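PDB 4HIZ: endosialidase, which cleaves polymers of alpha-2,8- and alpha-2,9-linked sialic acid from within the chain, probably to help the phage through a bacterial capsule. Local coordinates for residues 26-37 with 44-53. Numbering follows the deposited sequence. Where two conformers were deposited one is given.
Sequences WIIDGRNLTFKV and SKFKNAAFVY
Asp29 OD1 is gripped by two donors on opposite faces of its carboxylate. Asn48 ND2 lies 3.1 Å from Asp29 OD1. Arg31 N comes from two residues further on and closes an Asx turn. CG of Asp29 lies anti to its own backbone N (chi1 177°), and this carries the carboxylate across to Asn48.

Both segments turn a corner here, 26-37 at Asn32 and 44-53 at Lys47 and Asn48. Parallel pairing precedes and follows the corner, as between successive coils of a beta-helix. Before it, Gly30 N bonds Lys47 O at 2.8 Å, and Lys45 O accepts from both Ile27 N and Ile28 N. At the corner, Asn32 N reaches Asn48 O at 2.7 Å with an N-H...O angle of 132°. After it, Phe35 N bonds Ala50 O and Phe35 O takes Val52 N.

Lys47 extends its chain across one face of Trp26. Its CE sits 3.6 Å from the centroid of the six-membered ring, a CH-pi contact. The Phe35 and Phe51 rings run alongside each other, with Phe35 CD2 3.6 Å from Phe51 CE1. Their planes, 19° apart, barely overlap. Phe51 CZ also stands over the centre of the Phe46 ring.

Lys45 NZ forms a salt bridge to Asp70 of the second subunit. Strand 33-36 lies at one edge of its sheet within this chain, and strand 49-53 joins it to the antiparallel strand 61-64.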
ATOM      1  N   TRP A  26     -24.696  23.852  -0.771  1.00 39.13           N
ATOM      2  CA  TRP A  26     -26.030  24.067  -1.321  1.00 36.89           C
ATOM      3  C   TRP A  26     -26.608  25.435  -0.933  1.00 33.90           C
ATOM      4  O   TRP A  26     -26.296  25.993   0.123  1.00 35.90           O
ATOM      5  CB  TRP A  26     -26.978  22.941  -0.892  1.00 37.71           C
ATOM      6  CG  TRP A  26     -27.197  22.876   0.605  1.00 39.50           C
ATOM      7  CD1 TRP A  26     -26.436  22.196   1.524  1.00 41.42           C
ATOM      8  CD2 TRP A  26     -28.251  23.512   1.347  1.00 40.56           C
ATOM      9  NE1 TRP A  26     -26.953  22.374   2.789  1.00 42.16           N
ATOM     10  CE2 TRP A  26     -28.064  23.177   2.709  1.00 44.26           C
ATOM     11  CE3 TRP A  26     -29.330  24.329   0.995  1.00 40.10           C
ATOM     12  CZ2 TRP A  26     -28.922  23.637   3.715  1.00 49.19           C
ATOM     13  CZ3 TRP A  26     -30.178  24.784   1.994  1.00 44.18           C
ATOM     14  CH2 TRP A  26     -29.971  24.435   3.335  1.00 48.77           C
ATOM     15  N   ILE A  27     -27.458  25.965  -1.801  1.00 31.62           N
ATOM     16  CA  ILE A  27     -28.178  27.200  -1.525  1.00 33.13           C
ATOM     17  C   ILE A  27     -29.668  26.910  -1.446  1.00 31.92           C
ATOM     18  O   ILE A  27     -30.383  27.478  -0.617  1.00 36.55           O
ATOM     19  CB  ILE A  27     -27.913  28.258  -2.624  1.00 36.43           C
ATOM     20  CG1 ILE A  27     -26.453  28.709  -2.561  1.00 42.21           C
ATOM     21  CG2 ILE A  27     -28.861  29.457  -2.488  1.00 34.82           C
ATOM     22  CD1 ILE A  27     -26.107  29.830  -3.544  1.00 48.23           C
ATOM     23  N   ILE A  28     -30.139  25.989  -2.277  1.00 26.35           N
ATOM     24  CA  ILE A  28     -31.560  25.736  -2.327  1.00 26.33           C
ATOM     25  C   ILE A  28     -31.808  24.349  -1.817  1.00 27.47           C
ATOM     26  O   ILE A  28     -31.158  23.403  -2.266  1.00 29.99           O
ATOM     27  CB  ILE A  28     -32.094  25.798  -3.782  1.00 33.51           C
ATOM     28  CG1 ILE A  28     -31.861  27.189  -4.369  1.00 42.48           C
ATOM     29  CG2 ILE A  28     -33.584  25.410  -3.834  1.00 34.47           C
ATOM     30  CD1 ILE A  28     -32.248  28.272  -3.436  1.00 49.11           C
ATOM     31  N   ASP A  29     -32.746  24.235  -0.877  1.00 26.07           N
ATOM     32  CA  ASP A  29     -33.209  22.943  -0.427  1.00 25.62           C
ATOM     33  C   ASP A  29     -34.443  22.616  -1.273  1.00 25.87           C
ATOM     34  O   ASP A  29     -35.507  23.248  -1.148  1.00 26.29           O
ATOM     35  CB  ASP A  29     -33.554  23.007   1.055  1.00 27.42           C
ATOM     36  CG  ASP A  29     -34.112  21.691   1.584  1.00 31.19           C
ATOM     37  OD1 ASP A  29     -34.138  20.694   0.835  1.00 30.17           O
ATOM     38  OD2 ASP A  29     -34.512  21.656   2.759  1.00 35.06           O
ATOM     39  N   GLY A  30     -34.286  21.646  -2.162  1.00 26.07           N
ATOM     40  CA  GLY A  30     -35.380  21.259  -3.026  1.00 26.28           C
ATOM     41  C   GLY A  30     -36.486  20.486  -2.322  1.00 27.87           C
ATOM     42  O   GLY A  30     -37.507  20.192  -2.939  1.00 29.82           O
ATOM     43  N   ARG A  31     -36.290  20.138  -1.051  1.00 28.03           N
ATOM     44  CA  ARG A  31     -37.318  19.396  -0.288  1.00 28.64           C
ATOM     45  C   ARG A  31     -37.849  18.128  -1.006  1.00 28.52           C
ATOM     46  O   ARG A  31     -39.023  17.770  -0.895  1.00 31.07           O
ATOM     47  CB  ARG A  31     -38.449  20.347   0.129  1.00 30.94           C
ATOM     48  CG  ARG A  31     -37.914  21.545   0.945  1.00 32.45           C
ATOM     49  CD  ARG A  31     -39.016  22.426   1.473  1.00 33.50           C
ATOM     50  NE  ARG A  31     -39.857  21.789   2.488  1.00 33.08           N
ATOM     51  CZ  ARG A  31     -41.010  22.316   2.908  1.00 31.77           C
ATOM     52  NH1 ARG A  31     -41.446  23.475   2.368  1.00 28.76           N
ATOM     53  NH2 ARG A  31     -41.736  21.691   3.845  1.00 32.99           N
ATOM     54  N   ASN A  32     -36.950  17.466  -1.732  1.00 27.01           N
ATOM     55  CA  ASN A  32     -37.256  16.262  -2.494  1.00 29.46           C
ATOM     56  C   ASN A  32     -38.309  16.460  -3.577  1.00 27.42           C
ATOM     57  O   ASN A  32     -39.044  15.531  -3.929  1.00 29.19           O
ATOM     58  CB  ASN A  32     -37.571  15.089  -1.565  1.00 37.80           C
ATOM     59  CG  ASN A  32     -36.382  14.161  -1.418  1.00 45.79           C
ATOM     60  OD1 ASN A  32     -36.364  13.065  -1.994  1.00 49.85           O
ATOM     61  ND2 ASN A  32     -35.353  14.616  -0.696  1.00 46.30           N
ATOM     62  N   LEU A  33     -38.340  17.673  -4.124  1.00 25.51           N
ATOM     63  CA  LEU A  33     -39.235  18.011  -5.217  1.00 25.11           C
ATOM     64  C   LEU A  33     -38.467  18.042  -6.546  1.00 22.47           C
ATOM     65  O   LEU A  33     -37.217  18.070  -6.573  1.00 20.56           O
ATOM     66  CB  LEU A  33     -39.922  19.355  -4.923  1.00 27.58           C
ATOM     67  CG  LEU A  33     -40.764  19.263  -3.633  1.00 29.33           C
ATOM     68  CD1 LEU A  33     -41.298  20.638  -3.209  1.00 29.85           C
ATOM     69  CD2 LEU A  33     -41.918  18.182  -3.765  1.00 29.53           C
ATOM     70  N   THR A  34     -39.213  18.038  -7.645  1.00 22.18           N
ATOM     71  CA  THR A  34     -38.631  17.911  -8.978  1.00 23.32           C
ATOM     72  C   THR A  34     -39.013  19.107  -9.861  1.00 25.21           C
ATOM     73  O   THR A  34     -40.179  19.498  -9.925  1.00 28.53           O
ATOM     74  CB  THR A  34     -39.099  16.597  -9.623  1.00 24.50           C
ATOM     75  OG1 THR A  34     -38.656  15.494  -8.814  1.00 24.33           O
ATOM     76  CG2 THR A  34     -38.519  16.455 -10.994  1.00 25.17           C
ATOM     77  N   PHE A  35     -38.015  19.707 -10.501  1.00 24.05           N
ATOM     78  CA  PHE A  35     -38.241  20.844 -11.395  1.00 22.89           C
ATOM     79  C   PHE A  35     -38.155  20.370 -12.839  1.00 20.70           C
ATOM     80  O   PHE A  35     -37.366  19.492 -13.135  1.00 19.84           O
ATOM     81  CB  PHE A  35     -37.149  21.897 -11.182  1.00 23.64           C
ATOM     82  CG  PHE A  35     -37.092  22.422  -9.779  1.00 24.18           C
ATOM     83  CD1 PHE A  35     -37.944  23.444  -9.377  1.00 25.17           C
ATOM     84  CD2 PHE A  35     -36.191  21.897  -8.871  1.00 23.78           C
ATOM     85  CE1 PHE A  35     -37.908  23.926  -8.083  1.00 25.34           C
ATOM     86  CE2 PHE A  35     -36.135  22.380  -7.558  1.00 23.82           C
ATOM     87  CZ  PHE A  35     -36.998  23.395  -7.167  1.00 24.63           C
ATOM     88  N   LYS A  36     -38.910  20.996 -13.740  1.00 20.81           N
ATOM     89  CA  LYS A  36     -38.763  20.738 -15.167  1.00 21.24           C
ATOM     90  C   LYS A  36     -37.968  21.893 -15.742  1.00 18.71           C
ATOM     91  O   LYS A  36     -38.355  23.047 -15.607  1.00 18.28           O
ATOM     92  CB  LYS A  36     -40.120  20.652 -15.854  1.00 29.02           C
ATOM     93  CG  LYS A  36     -41.052  19.674 -15.163  1.00 41.05           C
ATOM     94  CD  LYS A  36     -41.926  18.925 -16.155  1.00 55.99           C
ATOM     95  CE  LYS A  36     -42.860  17.954 -15.430  1.00 68.91           C
ATOM     96  NZ  LYS A  36     -42.134  17.169 -14.374  1.00 76.77           N
ATOM     97  N   VAL A  37     -36.840  21.587 -16.352  1.00 18.53           N
ATOM     98  CA  VAL A  37     -35.932  22.666 -16.705  1.00 20.48           C
ATOM     99  C   VAL A  37     -35.624  22.648 -18.179  1.00 22.48           C
ATOM    100  O   VAL A  37     -35.681  21.613 -18.840  1.00 22.20           O
ATOM    101  CB  VAL A  37     -34.609  22.609 -15.918  1.00 20.59           C
ATOM    102  CG1 VAL A  37     -34.870  22.761 -14.418  1.00 21.78           C
ATOM    103  CG2 VAL A  37     -33.834  21.301 -16.242  1.00 19.86           C
ATOM    104  N   SER A  44     -24.753  21.405  -8.318  1.00 18.32           N
ATOM    105  CA  SER A  44     -24.012  21.313  -7.065  0.51 19.55           C
ATOM    106  C   SER A  44     -24.467  22.348  -6.023  1.00 20.21           C
ATOM    107  O   SER A  44     -24.131  22.228  -4.843  1.00 22.46           O
ATOM    108  CB  SER A  44     -22.516  21.442  -7.328  0.51 20.80           C
ATOM    109  OG  SER A  44     -22.254  22.687  -7.918  0.51 21.43           O
ATOM    110  N   LYS A  45     -25.246  23.344  -6.451  1.00 20.47           N
ATOM    111  CA  LYS A  45     -25.791  24.357  -5.538  1.00 23.06           C
ATOM    112  C   LYS A  45     -27.183  23.999  -4.976  1.00 22.63           C
ATOM    113  O   LYS A  45     -27.838  24.835  -4.322  1.00 25.10           O
ATOM    114  CB  LYS A  45     -25.859  25.722  -6.222  1.00 26.38           C
ATOM    115  CG  LYS A  45     -24.504  26.265  -6.683  1.00 31.77           C
ATOM    116  CD  LYS A  45     -23.447  26.251  -5.557  1.00 39.85           C
ATOM    117  CE  LYS A  45     -23.729  27.286  -4.473  1.00 45.07           C
ATOM    118  NZ  LYS A  45     -22.685  27.341  -3.368  1.00 45.91           N
ATOM    119  N   PHE A  46     -27.631  22.774  -5.214  1.00 19.93           N
ATOM    120  CA  PHE A  46     -28.914  22.323  -4.682  1.00 19.23           C
ATOM    121  C   PHE A  46     -28.666  21.145  -3.769  1.00 18.47           C
ATOM    122  O   PHE A  46     -27.706  20.367  -3.978  1.00 17.27           O
ATOM    123  CB  PHE A  46     -29.809  21.791  -5.789  1.00 19.57           C
ATOM    124  CG  PHE A  46     -30.317  22.835  -6.744  1.00 21.10           C
ATOM    125  CD1 PHE A  46     -29.505  23.307  -7.769  1.00 21.45           C
ATOM    126  CD2 PHE A  46     -31.631  23.310  -6.641  1.00 22.56           C
ATOM    127  CE1 PHE A  46     -29.985  24.247  -8.690  1.00 22.45           C
ATOM    128  CE2 PHE A  46     -32.133  24.267  -7.550  1.00 23.30           C
ATOM    129  CZ  PHE A  46     -31.311  24.738  -8.574  1.00 22.83           C
ATOM    130  N   LYS A  47     -29.544  20.969  -2.785  1.00 18.06           N
ATOM    131  CA  LYS A  47     -29.686  19.644  -2.195  1.00 18.54           C
ATOM    132  C   LYS A  47     -31.133  19.210  -2.267  1.00 17.35           C
ATOM    133  O   LYS A  47     -32.040  20.032  -2.437  1.00 17.79           O
ATOM    134  CB  LYS A  47     -29.214  19.610  -0.731  1.00 21.80           C
ATOM    135  CG  LYS A  47     -30.130  20.331   0.252  1.00 25.99           C
ATOM    136  CD  LYS A  47     -29.799  19.950   1.702  1.00 30.46           C
ATOM    137  CE  LYS A  47     -30.650  20.757   2.683  1.00 33.26           C
ATOM    138  NZ  LYS A  47     -30.336  20.454   4.100  1.00 34.75           N
ATOM    139  N   ASN A  48     -31.333  17.904  -2.183  1.00 16.93           N
ATOM    140  CA  ASN A  48     -32.678  17.326  -2.160  1.00 17.52           C
ATOM    141  C   ASN A  48     -33.534  17.771  -3.351  1.00 17.90           C
ATOM    142  O   ASN A  48     -34.724  18.031  -3.196  1.00 18.90           O
ATOM    143  CB  ASN A  48     -33.379  17.707  -0.857  1.00 19.76           C
ATOM    144  CG  ASN A  48     -32.569  17.323   0.375  1.00 23.51           C
ATOM    145  OD1 ASN A  48     -31.735  16.416   0.332  1.00 24.38           O
ATOM    146  ND2 ASN A  48     -32.816  18.008   1.477  1.00 25.08           N
ATOM    147  N   ALA A  49     -32.945  17.829  -4.542  1.00 16.54           N
ATOM    148  CA  ALA A  49     -33.664  18.347  -5.692  1.00 15.02           C
ATOM    149  C   ALA A  49     -33.423  17.450  -6.888  1.00 14.67           C
ATOM    150  O   ALA A  49     -32.376  16.795  -6.986  1.00 15.51           O
ATOM    151  CB  ALA A  49     -33.182  19.795  -6.002  1.00 15.51           C
ATOM    152  N   ALA A  50     -34.373  17.432  -7.814  1.00 14.73           N
ATOM    153  CA  ALA A  50     -34.153  16.743  -9.084  1.00 15.20           C
ATOM    154  C   ALA A  50     -34.687  17.571 -10.243  1.00 15.45           C
ATOM    155  O   ALA A  50     -35.601  18.386 -10.062  1.00 16.48           O
ATOM    156  CB  ALA A  50     -34.805  15.387  -9.069  1.00 17.45           C
ATOM    157  N   PHE A  51     -34.128  17.334 -11.431  1.00 15.18           N
ATOM    158  CA  PHE A  51     -34.402  18.182 -12.593  1.00 15.04           C
ATOM    159  C   PHE A  51     -34.723  17.307 -13.792  1.00 14.84           C
ATOM    160  O   PHE A  51     -33.905  16.487 -14.202  1.00 16.03           O
ATOM    161  CB  PHE A  51     -33.168  19.052 -12.901  1.00 16.08           C
ATOM    162  CG  PHE A  51     -32.668  19.800 -11.690  1.00 17.70           C
ATOM    163  CD1 PHE A  51     -33.257  20.991 -11.312  1.00 19.71           C
ATOM    164  CD2 PHE A  51     -31.647  19.274 -10.895  1.00 18.51           C
ATOM    165  CE1 PHE A  51     -32.816  21.674 -10.162  1.00 20.86           C
ATOM    166  CE2 PHE A  51     -31.218  19.940  -9.746  1.00 20.35           C
ATOM    167  CZ  PHE A  51     -31.812  21.141  -9.383  1.00 20.68           C
ATOM    168  N   VAL A  52     -35.916  17.470 -14.349  1.00 14.23           N
ATOM    169  CA  VAL A  52     -36.280  16.727 -15.567  1.00 14.66           C
ATOM    170  C   VAL A  52     -35.861  17.543 -16.777  1.00 15.40           C
ATOM    171  O   VAL A  52     -36.248  18.717 -16.927  1.00 16.45           O
ATOM    172  CB  VAL A  52     -37.780  16.472 -15.658  1.00 15.66           C
ATOM    173  CG1 VAL A  52     -38.082  15.620 -16.913  1.00 17.00           C
ATOM    174  CG2 VAL A  52     -38.255  15.782 -14.382  1.00 15.57           C
ATOM    175  N   TYR A  53     -35.078  16.928 -17.648  1.00 14.78           N
ATOM    176  CA  TYR A  53     -34.414  17.667 -18.731  1.00 15.36           C
ATOM    177  C   TYR A  53     -34.376  16.789 -19.979  1.00 15.16           C
ATOM    178  O   TYR A  53     -34.097  15.583 -19.893  1.00 15.69           O
ATOM    179  CB  TYR A  53     -32.980  18.019 -18.286  1.00 15.76           C
ATOM    180  CG  TYR A  53     -32.096  18.570 -19.392  1.00 16.38           C
ATOM    181  CD1 TYR A  53     -32.464  19.714 -20.098  1.00 18.55           C
ATOM    182  CD2 TYR A  53     -30.881  17.950 -19.715  1.00 16.48           C
ATOM    183  CE1 TYR A  53     -31.641  20.223 -21.132  1.00 20.35           C
ATOM    184  CE2 TYR A  53     -30.048  18.449 -20.716  1.00 18.57           C
ATOM    185  CZ  TYR A  53     -30.435  19.581 -21.429  1.00 21.69           C
ATOM    186  OH  TYR A  53     -29.617  20.066 -22.422  1.00 24.82           O
TER